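Local coordinates for cytochrome P450 (PDB 6G5O), which belongs to the cytochrome P450 family of haem proteins and holds protoporphyrin IX containing iron in a pocket of its helix-rich fold, at residues Q25-T30 against P54-I59; D64-D67 against F73-D76; R69-E74 against G81-I86. All coordinates share one frame; numbering follows the deposited sequence.

Interaction 1 of 3, residues Q25-T30 against P54-I59; sequences QDDPVT and PGRIVI
D27 and R56 form the polar half of this contact, a salt bridge in which the guanidinium turns its NE side to the carboxylate. R56 NE donates to D27 OD2 at 3.0 Å in a nearly straight bond, with an N-H...O angle of 168°. The longer bond runs from R56 NH2 to D27 OD1, 3.2 Å apart. Both oxygens lie close to the guanidinium plane and are met on their syn sides, although the nitrogens stand somewhat out of the carboxylate plane; the two flat groups are 25° apart. The side chains themselves cross at about a right angle. CG of D27 stands anti to the backbone N (chi1 -168°), which carries the carboxylate out toward the 54-59 loop, while R56 keeps an extended chain from CG to NE and presents its NE/NH2 edge to the carboxylate. Arginine suits this place because its length and several N-H groups let it serve more than one acceptor: NH2 also donates to the carbonyl oxygen of D288.

The apolar half is smaller. V29, on the strand that begins here, and I59 meet tip to tip, and I59 CD1 rests 4.1 Å from V29 CG1 and just as far from V29 CG2, seated against the fork of the valine. Beta-branched side chains fit a strand and its border well, and M22, R290 and S292 of the adjoining strands touch both residues.

Bonded at two points, the guanidinium is restrained from rotating against the carboxylate, and R290, which binds the carbonyl oxygens of D27 and V58, ties the same two segments together. The chemistry is thus a directional ionic bond at a partly exposed margin beside a small apolar contact.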
loop_
_atom_site.group_PDB
_atom_site.type_symbol
_atom_site.label_atom_id
_atom_site.label_comp_id
_atom_site.label_asym_id
_atom_site.label_seq_id
_atom_site.Cartn_x
_atom_site.Cartn_y
_atom_site.Cartn_z
ATOM N N GLN A 25 21.197 -4.913 7.173
ATOM C CA GLN A 25 21.386 -5.740 8.392
ATOM C C GLN A 25 22.036 -7.111 8.135
ATOM O O GLN A 25 21.528 -8.142 8.570
ATOM C CB GLN A 25 20.050 -5.866 9.159
ATOM C CG GLN A 25 19.587 -4.529 9.722
ATOM C CD GLN A 25 18.130 -4.490 10.125
ATOM O OE1 GLN A 25 17.234 -4.398 9.278
ATOM N NE2 GLN A 25 17.886 -4.498 11.431
ATOM N N ASP A 26 23.155 -7.098 7.410
ATOM C CA ASP A 26 23.975 -8.294 7.165
ATOM C C ASP A 26 23.258 -9.363 6.328
ATOM O O ASP A 26 23.695 -10.514 6.265
ATOM C CB ASP A 26 24.499 -8.889 8.491
ATOM N N ASP A 27 22.181 -8.953 5.656
ATOM C CA ASP A 27 21.334 -9.850 4.869
ATOM C C ASP A 27 21.129 -9.203 3.504
ATOM O O ASP A 27 20.092 -8.581 3.247
ATOM C CB ASP A 27 19.989 -10.069 5.584
ATOM C CG ASP A 27 19.171 -11.206 4.990
ATOM O OD1 ASP A 27 19.580 -11.798 3.951
ATOM O OD2 ASP A 27 18.100 -11.505 5.583
ATOM N N PRO A 28 22.123 -9.340 2.617
ATOM C CA PRO A 28 22.075 -8.490 1.427
ATOM C C PRO A 28 20.992 -8.896 0.391
ATOM O O PRO A 28 20.551 -10.050 0.350
ATOM C CB PRO A 28 23.492 -8.621 0.873
ATOM C CG PRO A 28 23.922 -10.015 1.274
ATOM C CD PRO A 28 23.187 -10.361 2.540
ATOM N N VAL A 29 20.600 -7.933 -0.442
ATOM C CA VAL A 29 19.430 -8.050 -1.326
ATOM C C VAL A 29 19.814 -7.829 -2.790
ATOM O O VAL A 29 20.434 -6.833 -3.132
ATOM C CB VAL A 29 18.328 -7.009 -0.946
ATOM C CG1 VAL A 29 17.176 -7.006 -1.942
ATOM C CG2 VAL A 29 17.779 -7.275 0.451
ATOM N N THR A 30 19.422 -8.770 -3.637
ATOM C CA THR A 30 19.421 -8.604 -5.088
ATOM C C THR A 30 18.036 -8.119 -5.620
ATOM O O THR A 30 17.087 -8.897 -5.700
ATOM C CB THR A 30 19.770 -9.942 -5.751
ATOM O OG1 THR A 30 20.992 -10.445 -5.192
ATOM C CG2 THR A 30 19.948 -9.752 -7.251
ATOM N N PRO A 54 9.705 -14.958 10.431
ATOM C CA PRO A 54 8.893 -13.747 10.402
ATOM C C PRO A 54 9.733 -12.506 10.386
ATOM O O PRO A 54 10.686 -12.414 11.141
ATOM C CB PRO A 54 8.086 -13.850 11.691
ATOM C CG PRO A 54 7.898 -15.339 11.854
ATOM C CD PRO A 54 9.202 -15.936 11.424
ATOM N N GLY A 55 9.383 -11.564 9.509
ATOM C CA GLY A 55 10.121 -10.309 9.385
ATOM C C GLY A 55 11.169 -10.303 8.299
ATOM O O GLY A 55 11.623 -9.236 7.852
ATOM N N ARG A 56 11.567 -11.473 7.850
ATOM C CA ARG A 56 12.717 -11.532 6.966
ATOM C C ARG A 56 12.479 -10.987 5.562
ATOM O O ARG A 56 13.386 -10.380 4.990
ATOM C CB ARG A 56 13.262 -12.944 6.862
ATOM C CG ARG A 56 14.764 -12.919 6.639
ATOM C CD ARG A 56 15.370 -14.301 6.446
ATOM N NE ARG A 56 16.645 -14.133 5.745
ATOM C CZ ARG A 56 17.261 -15.058 5.019
ATOM N NH1 ARG A 56 16.769 -16.295 4.877
ATOM N NH2 ARG A 56 18.408 -14.731 4.440
ATOM N N ILE A 57 11.288 -11.200 5.000
ATOM C CA ILE A 57 11.038 -10.782 3.619
ATOM C C ILE A 57 10.782 -9.275 3.494
ATOM O O ILE A 57 10.695 -8.768 2.399
ATOM C CB ILE A 57 9.908 -11.565 2.925
ATOM C CG1 ILE A 57 8.533 -11.227 3.523
ATOM C CG2 ILE A 57 10.195 -13.050 2.950
ATOM C CD1 ILE A 57 7.414 -12.181 3.104
ATOM N N VAL A 58 10.670 -8.551 4.601
ATOM C CA VAL A 58 10.472 -7.106 4.524
ATOM C C VAL A 58 11.838 -6.426 4.361
ATOM O O VAL A 58 12.898 -7.023 4.680
ATOM C CB VAL A 58 9.751 -6.565 5.773
ATOM C CG1 VAL A 58 9.352 -5.092 5.610
ATOM C CG2 VAL A 58 8.520 -7.410 6.068
ATOM N N ILE A 59 11.801 -5.183 3.856
ATOM C CA ILE A 59 12.980 -4.364 3.656
ATOM C C ILE A 59 12.709 -2.924 4.106
ATOM O O ILE A 59 11.937 -2.191 3.440
ATOM C CB ILE A 59 13.424 -4.384 2.186
ATOM C CG1 ILE A 59 13.778 -5.810 1.759
ATOM C CG2 ILE A 59 14.633 -3.471 1.986
ATOM C CD1 ILE A 59 13.893 -5.993 0.264
#

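Interaction 2 of 3, residues D64-D67 against F73-D76; sequences DIRD and FEVD. With HEM (protoporphyrin IX containing Fe), chain C.
R66 reaches E74 with the end of its guanidinium, and the two long side chains approach from opposite directions. From CB the arginine starts between its own backbone N and carbonyl carbon (chi1 75°), and from CG to NE it runs extended. NE already forms a salt bridge with E62. At CZ the group turns its two terminal nitrogens to the glutamate, P54 lying against NH1 and V58 against NH2. R66 NH1 donates to E74 OE1 at 2.9 Å, almost straight (168°), with the oxygen in the guanidinium plane and using its syn lone pair. R66 NH2 donates to E74 OE2 at 2.8 Å, but this bond is more bent, and NH2 meets the oxygen on its syn side but well out of the carboxylate plane, the two flat groups being 35° apart.

E74 suits the place because its carboxylate is buried and each of its oxygens takes one arginine N-H and one backbone N-H: OE1 also accepts from Q70 N, and OE2 from G55 N. So many donors would be expected to favour its ionised form. Beside it F73 turns its ring edge to a haem propionate, with CE1 3.4 Å from oxygen O1A, and its CA lies 3.2 Å from O1D of the other propionate.

Both segments belong to the long connection between strand 48-49 and helix 79-92. Helix 169-185 packs against the 64-67 side through A169 and Y173, the latter touching R66, while the 73-76 side borders the haem pocket and D76 receives the backbone N-H groups of S50 and G51, just past strand 48-49.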
loop_
_atom_site.group_PDB
_atom_site.type_symbol
_atom_site.label_atom_id
_atom_site.label_comp_id
_atom_site.label_asym_id
_atom_site.label_seq_id
_atom_site.Cartn_x
_atom_site.Cartn_y
_atom_site.Cartn_z
ATOM N N ASP A 64 14.331 -8.675 14.014
ATOM C CA ASP A 64 14.762 -8.322 15.345
ATOM C C ASP A 64 13.670 -7.624 16.130
ATOM O O ASP A 64 13.807 -7.458 17.351
ATOM C CB ASP A 64 16.051 -7.476 15.286
ATOM C CG ASP A 64 17.286 -8.313 14.880
ATOM O OD1 ASP A 64 17.227 -9.570 14.998
ATOM O OD2 ASP A 64 18.306 -7.711 14.441
ATOM N N ILE A 65 12.588 -7.237 15.448
ATOM C CA ILE A 65 11.504 -6.508 16.107
ATOM C C ILE A 65 10.226 -7.295 16.306
ATOM O O ILE A 65 9.357 -6.819 17.020
ATOM C CB ILE A 65 11.163 -5.157 15.456
ATOM C CG1 ILE A 65 10.332 -5.313 14.160
ATOM C CG2 ILE A 65 12.426 -4.362 15.199
ATOM C CD1 ILE A 65 9.708 -4.007 13.680
ATOM N N ARG A 66 10.092 -8.482 15.723
ATOM C CA ARG A 66 8.856 -9.232 15.903
ATOM C C ARG A 66 9.044 -10.718 15.688
ATOM O O ARG A 66 9.920 -11.130 14.966
ATOM C CB ARG A 66 7.743 -8.687 14.972
ATOM C CG ARG A 66 7.859 -9.056 13.485
ATOM C CD ARG A 66 6.745 -8.351 12.643
ATOM N NE ARG A 66 6.941 -8.371 11.192
ATOM C CZ ARG A 66 6.705 -9.410 10.377
ATOM N NH1 ARG A 66 6.240 -10.572 10.850
ATOM N NH2 ARG A 66 6.949 -9.288 9.061
ATOM N N ASP A 67 8.175 -11.494 16.325
ATOM C CA ASP A 67 8.214 -12.942 16.324
ATOM C C ASP A 67 7.005 -13.550 15.577
ATOM O O ASP A 67 7.055 -14.671 15.109
ATOM C CB ASP A 67 8.183 -13.422 17.796
ATOM N N PHE A 73 0.460 -13.079 4.361
ATOM C CA PHE A 73 1.694 -12.524 3.840
ATOM C C PHE A 73 2.947 -13.401 3.894
ATOM O O PHE A 73 3.735 -13.420 2.927
ATOM C CB PHE A 73 1.942 -11.259 4.615
ATOM C CG PHE A 73 3.147 -10.501 4.213
ATOM C CD1 PHE A 73 3.368 -10.158 2.894
ATOM C CD2 PHE A 73 4.025 -10.024 5.205
ATOM C CE1 PHE A 73 4.480 -9.429 2.557
ATOM C CE2 PHE A 73 5.125 -9.273 4.871
ATOM C CZ PHE A 73 5.349 -8.978 3.535
ATOM N N GLU A 74 3.130 -14.109 5.015
ATOM C CA GLU A 74 4.360 -14.876 5.267
ATOM C C GLU A 74 4.041 -16.342 5.228
ATOM O O GLU A 74 4.523 -17.112 6.047
ATOM C CB GLU A 74 5.005 -14.452 6.622
ATOM C CG GLU A 74 5.826 -13.177 6.464
ATOM C CD GLU A 74 6.256 -12.437 7.736
ATOM O OE1 GLU A 74 5.582 -12.529 8.791
ATOM O OE2 GLU A 74 7.287 -11.687 7.633
ATOM N N VAL A 75 3.214 -16.733 4.270
ATOM C CA VAL A 75 2.813 -18.131 4.103
ATOM C C VAL A 75 2.823 -18.453 2.615
ATOM O O VAL A 75 2.412 -17.616 1.796
ATOM C CB VAL A 75 1.406 -18.412 4.706
ATOM C CG1 VAL A 75 1.058 -19.875 4.575
ATOM C CG2 VAL A 75 1.349 -18.031 6.180
ATOM N N ASP A 76 3.262 -19.665 2.279
ATOM C CA ASP A 76 3.358 -20.119 0.905
ATOM C C ASP A 76 2.209 -21.046 0.604
ATOM O O ASP A 76 1.635 -21.632 1.510
ATOM C CB ASP A 76 4.664 -20.884 0.658
ATOM C CG ASP A 76 5.900 -19.979 0.616
ATOM O OD1 ASP A 76 5.942 -19.025 -0.239
ATOM O OD2 ASP A 76 6.860 -20.238 1.412
HETATM C CHA HEM C . -0.072 -7.216 -0.165
HETATM C CHB HEM C . 0.591 -2.834 -2.086
HETATM C CHC HEM C . -2.979 -1.071 0.623
HETATM C CHD HEM C . -3.220 -5.241 2.962
HETATM C C1A HEM C . 0.396 -6.176 -0.936
HETATM C C2A HEM C . 1.430 -6.283 -1.911
HETATM C C3A HEM C . 1.588 -5.075 -2.431
HETATM C C4A HEM C . 0.693 -4.179 -1.805
HETATM C CMA HEM C . 2.566 -4.756 -3.514
HETATM C CAA HEM C . 2.202 -7.522 -2.363
HETATM C CBA HEM C . 3.234 -7.896 -1.311
HETATM C CGA HEM C . 3.950 -9.178 -1.675
HETATM O O1A HEM C . 4.488 -9.830 -0.785
HETATM O O2A HEM C . 4.008 -9.619 -2.838
HETATM C C1B HEM C . -0.327 -1.979 -1.513
HETATM C C2B HEM C . -0.507 -0.661 -1.980
HETATM C C3B HEM C . -1.509 -0.124 -1.206
HETATM C C4B HEM C . -1.925 -1.218 -0.272
HETATM C CMB HEM C . 0.287 0.018 -3.054
HETATM C CAB HEM C . -2.190 1.168 -1.210
HETATM C CBB HEM C . -2.083 2.092 -2.146
HETATM C C1C HEM C . -3.376 -2.044 1.503
HETATM C C2C HEM C . -4.286 -1.864 2.543
HETATM C C3C HEM C . -4.319 -3.038 3.254
HETATM C C4C HEM C . -3.431 -3.929 2.598
HETATM C CMC HEM C . -5.088 -0.635 2.834
HETATM C CAC HEM C . -5.148 -3.373 4.419
HETATM C CBC HEM C . -6.021 -2.593 5.049
HETATM C C1D HEM C . -2.407 -6.124 2.233
HETATM C C2D HEM C . -2.308 -7.553 2.581
HETATM C C3D HEM C . -1.456 -8.122 1.711
HETATM C C4D HEM C . -0.992 -7.017 0.864
HETATM C CMD HEM C . -3.081 -8.217 3.668
HETATM C CAD HEM C . -1.042 -9.581 1.667
HETATM C CBD HEM C . -1.786 -10.451 0.641
HETATM C CGD HEM C . -1.333 -11.921 0.742
HETATM O O1D HEM C . -0.273 -12.237 1.387
HETATM O O2D HEM C . -1.989 -12.874 0.197
HETATM N NA HEM C . -0.018 -4.856 -0.849
HETATM N NB HEM C . -1.162 -2.261 -0.511
HETATM N NC HEM C . -2.836 -3.280 1.551
HETATM N ND HEM C . -1.611 -5.876 1.205
HETATM FE FE HEM C . -1.392 -4.169 0.370
HETATM O O HOH W 1 0.330 -3.480 1.644
#

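Interaction 3 of 3, residues R69-E74 against G81-I86; sequences RQIPFE and GVYRAI. With HEM (protoporphyrin IX containing Fe), chain C.
I71 lays its CG2 methyl over one face of the Y83 ring, 3.6 Å from the ring centroid and 21° off the normal, a CH-pi contact. The methyl sits toward the CG rim, with Y83 CG at 3.4 Å. CG2 is put there by standing anti to the backbone N, while CG1 lies beside that N (chi1 -62°) and sends CD1 along the ring to within 3.9 Å of CZ. A branched isoleucine can therefore follow the tyrosine's whole length. Y83 also stacks on F200 and bonds through OH to E209.

P72, joined to I71 by a cis peptide bond, places its CG 4.2 Å from R84 CA, a compact ring close against the helix backbone. R84 leads off with CG anti to the backbone N and bends at chi2 (147°), swinging NH1 to haem propionate oxygen O2D at 3.0 Å; NH1 also donates to the carbonyl oxygen of N329. An arginine here would balance the propionate's charge, and H80 and R272 also hydrogen-bond to the haem. Arginines and histidines gathered round the propionates are typical of the haem site of cytochromes P450.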
loop_
_atom_site.group_PDB
_atom_site.type_symbol
_atom_site.label_atom_id
_atom_site.label_comp_id
_atom_site.label_asym_id
_atom_site.label_seq_id
_atom_site.Cartn_x
_atom_site.Cartn_y
_atom_site.Cartn_z
ATOM N N ARG A 69 4.241 -14.528 12.894
ATOM C CA ARG A 69 4.122 -14.751 11.455
ATOM C C ARG A 69 2.873 -14.049 10.912
ATOM O O ARG A 69 1.771 -14.256 11.413
ATOM C CB ARG A 69 4.018 -16.247 11.163
ATOM C CG ARG A 69 3.778 -16.589 9.699
ATOM C CD ARG A 69 3.869 -18.100 9.451
ATOM N NE ARG A 69 5.176 -18.618 9.881
ATOM C CZ ARG A 69 6.345 -18.462 9.236
ATOM N NH1 ARG A 69 6.444 -17.820 8.072
ATOM N NH2 ARG A 69 7.451 -18.959 9.765
ATOM N N GLN A 70 3.051 -13.220 9.899
ATOM C CA GLN A 70 1.921 -12.506 9.320
ATOM C C GLN A 70 1.183 -13.371 8.326
ATOM O O GLN A 70 1.788 -14.229 7.662
ATOM C CB GLN A 70 2.370 -11.178 8.745
ATOM C CG GLN A 70 2.756 -10.264 9.874
ATOM C CD GLN A 70 3.141 -8.865 9.488
ATOM O OE1 GLN A 70 3.109 -8.484 8.308
ATOM N NE2 GLN A 70 3.504 -8.067 10.507
ATOM N N ILE A 71 -0.134 -13.200 8.274
ATOM C CA ILE A 71 -1.034 -14.087 7.524
ATOM C C ILE A 71 -2.032 -13.262 6.670
ATOM O O ILE A 71 -2.719 -12.408 7.225
ATOM C CB ILE A 71 -1.785 -15.007 8.495
ATOM C CG1 ILE A 71 -0.753 -15.894 9.237
ATOM C CG2 ILE A 71 -2.798 -15.890 7.760
ATOM C CD1 ILE A 71 -1.332 -16.818 10.281
ATOM N N PRO A 72 -2.107 -13.499 5.347
ATOM C CA PRO A 72 -1.413 -14.590 4.627
ATOM C C PRO A 72 -0.017 -14.278 4.079
ATOM O O PRO A 72 0.595 -15.120 3.417
ATOM C CB PRO A 72 -2.337 -14.828 3.403
ATOM C CG PRO A 72 -3.517 -13.982 3.584
ATOM C CD PRO A 72 -3.087 -12.854 4.467
ATOM N N PHE A 73 0.460 -13.079 4.361
ATOM C CA PHE A 73 1.694 -12.524 3.840
ATOM C C PHE A 73 2.947 -13.401 3.894
ATOM O O PHE A 73 3.735 -13.420 2.927
ATOM C CB PHE A 73 1.942 -11.259 4.615
ATOM C CG PHE A 73 3.147 -10.501 4.213
ATOM C CD1 PHE A 73 3.368 -10.158 2.894
ATOM C CD2 PHE A 73 4.025 -10.024 5.205
ATOM C CE1 PHE A 73 4.480 -9.429 2.557
ATOM C CE2 PHE A 73 5.125 -9.273 4.871
ATOM C CZ PHE A 73 5.349 -8.978 3.535
ATOM N N GLU A 74 3.130 -14.109 5.015
ATOM C CA GLU A 74 4.360 -14.876 5.267
ATOM C C GLU A 74 4.041 -16.342 5.228
ATOM O O GLU A 74 4.523 -17.112 6.047
ATOM C CB GLU A 74 5.005 -14.452 6.622
ATOM C CG GLU A 74 5.826 -13.177 6.464
ATOM C CD GLU A 74 6.256 -12.437 7.736
ATOM O OE1 GLU A 74 5.582 -12.529 8.791
ATOM O OE2 GLU A 74 7.287 -11.687 7.633
ATOM N N GLY A 81 -3.474 -20.340 0.266
ATOM C CA GLY A 81 -4.820 -20.186 -0.313
ATOM C C GLY A 81 -5.940 -20.438 0.649
ATOM O O GLY A 81 -6.990 -19.827 0.521
ATOM N N VAL A 82 -5.728 -21.359 1.609
ATOM C CA VAL A 82 -6.699 -21.663 2.647
ATOM C C VAL A 82 -6.911 -20.443 3.589
ATOM O O VAL A 82 -8.048 -20.024 3.796
ATOM C CB VAL A 82 -6.266 -22.891 3.489
ATOM C CG1 VAL A 82 -7.301 -23.176 4.569
ATOM C CG2 VAL A 82 -6.064 -24.157 2.627
ATOM N N TYR A 83 -5.842 -19.866 4.157
ATOM C CA TYR A 83 -5.992 -18.648 4.981
ATOM C C TYR A 83 -6.615 -17.497 4.137
ATOM O O TYR A 83 -7.420 -16.706 4.599
ATOM C CB TYR A 83 -4.650 -18.157 5.476
ATOM C CG TYR A 83 -4.054 -18.864 6.672
ATOM C CD1 TYR A 83 -4.759 -18.953 7.864
ATOM C CD2 TYR A 83 -2.763 -19.379 6.628
ATOM C CE1 TYR A 83 -4.202 -19.548 8.978
ATOM C CE2 TYR A 83 -2.198 -19.994 7.737
ATOM C CZ TYR A 83 -2.926 -20.071 8.915
ATOM O OH TYR A 83 -2.418 -20.667 10.040
ATOM N N ARG A 84 -6.164 -17.401 2.904
ATOM C CA ARG A 84 -6.615 -16.355 2.023
ATOM C C ARG A 84 -8.127 -16.462 1.770
ATOM O O ARG A 84 -8.815 -15.443 1.790
ATOM C CB ARG A 84 -5.834 -16.347 0.713
ATOM C CG ARG A 84 -6.255 -15.104 -0.083
ATOM C CD ARG A 84 -5.168 -14.503 -0.934
ATOM N NE ARG A 84 -5.766 -13.535 -1.809
ATOM C CZ ARG A 84 -5.159 -12.475 -2.318
ATOM N NH1 ARG A 84 -3.906 -12.184 -2.011
ATOM N NH2 ARG A 84 -5.865 -11.665 -3.112
ATOM N N ALA A 85 -8.643 -17.685 1.571
ATOM C CA ALA A 85 -10.099 -17.898 1.358
ATOM C C ALA A 85 -10.913 -17.537 2.584
ATOM O O ALA A 85 -12.055 -17.085 2.453
ATOM C CB ALA A 85 -10.412 -19.346 0.950
ATOM N N ILE A 86 -10.335 -17.706 3.774
ATOM C CA ILE A 86 -10.983 -17.224 4.987
ATOM C C ILE A 86 -11.170 -15.702 5.017
ATOM O O ILE A 86 -12.227 -15.232 5.356
ATOM C CB ILE A 86 -10.192 -17.584 6.253
ATOM C CG1 ILE A 86 -10.255 -19.077 6.534
ATOM C CG2 ILE A 86 -10.777 -16.852 7.464
ATOM C CD1 ILE A 86 -9.101 -19.550 7.405
HETATM C CHA HEM C . -0.072 -7.216 -0.165
HETATM C CHB HEM C . 0.591 -2.834 -2.086
HETATM C CHC HEM C . -2.979 -1.071 0.623
HETATM C CHD HEM C . -3.220 -5.241 2.962
HETATM C C1A HEM C . 0.396 -6.176 -0.936
HETATM C C2A HEM C . 1.430 -6.283 -1.911
HETATM C C3A HEM C . 1.588 -5.075 -2.431
HETATM C C4A HEM C . 0.693 -4.179 -1.805
HETATM C CMA HEM C . 2.566 -4.756 -3.514
HETATM C CAA HEM C . 2.202 -7.522 -2.363
HETATM C CBA HEM C . 3.234 -7.896 -1.311
HETATM C CGA HEM C . 3.950 -9.178 -1.675
HETATM O O1A HEM C . 4.488 -9.830 -0.785
HETATM O O2A HEM C . 4.008 -9.619 -2.838
HETATM C C1B HEM C . -0.327 -1.979 -1.513
HETATM C C2B HEM C . -0.507 -0.661 -1.980
HETATM C C3B HEM C . -1.509 -0.124 -1.206
HETATM C C4B HEM C . -1.925 -1.218 -0.272
HETATM C CMB HEM C . 0.287 0.018 -3.054
HETATM C CAB HEM C . -2.190 1.168 -1.210
HETATM C CBB HEM C . -2.083 2.092 -2.146
HETATM C C1C HEM C . -3.376 -2.044 1.503
HETATM C C2C HEM C . -4.286 -1.864 2.543
HETATM C C3C HEM C . -4.319 -3.038 3.254
HETATM C C4C HEM C . -3.431 -3.929 2.598
HETATM C CMC HEM C . -5.088 -0.635 2.834
HETATM C CAC HEM C . -5.148 -3.373 4.419
HETATM C CBC HEM C . -6.021 -2.593 5.049
HETATM C C1D HEM C . -2.407 -6.124 2.233
HETATM C C2D HEM C . -2.308 -7.553 2.581
HETATM C C3D HEM C . -1.456 -8.122 1.711
HETATM C C4D HEM C . -0.992 -7.017 0.864
HETATM C CMD HEM C . -3.081 -8.217 3.668
HETATM C CAD HEM C . -1.042 -9.581 1.667
HETATM C CBD HEM C . -1.786 -10.451 0.641
HETATM C CGD HEM C . -1.333 -11.921 0.742
HETATM O O1D HEM C . -0.273 -12.237 1.387
HETATM O O2D HEM C . -1.989 -12.874 0.197
HETATM N NA HEM C . -0.018 -4.856 -0.849
HETATM N NB HEM C . -1.162 -2.261 -0.511
HETATM N NC HEM C . -2.836 -3.280 1.551
HETATM N ND HEM C . -1.611 -5.876 1.205
HETATM FE FE HEM C . -1.392 -4.169 0.370
HETATM O O HOH W 1 0.330 -3.480 1.644
#

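In the fold
Along the chain, interaction 1 closes before the other two open, and interactions 2 and 3 overlap, sharing F73 and E74. The centres of interactions 1 and 2 lie about 11 Å apart, those of 2 and 3 about 12 Å, and those of 1 and 3 about 20 Å. All three involve the long connection between strand 48-49 and helix 79-92: interaction 1 fastens its early part to strand 29-32 of the five-stranded mixed sheet, interaction 2 folds it on itself, and interaction 3 seats its later part against helix 79-92. E74, shared by interactions 2 and 3, also reaches the 54-59 segment of interaction 1. The connection thus runs from the sheet to the haem propionates, which 2 and 3 both touch.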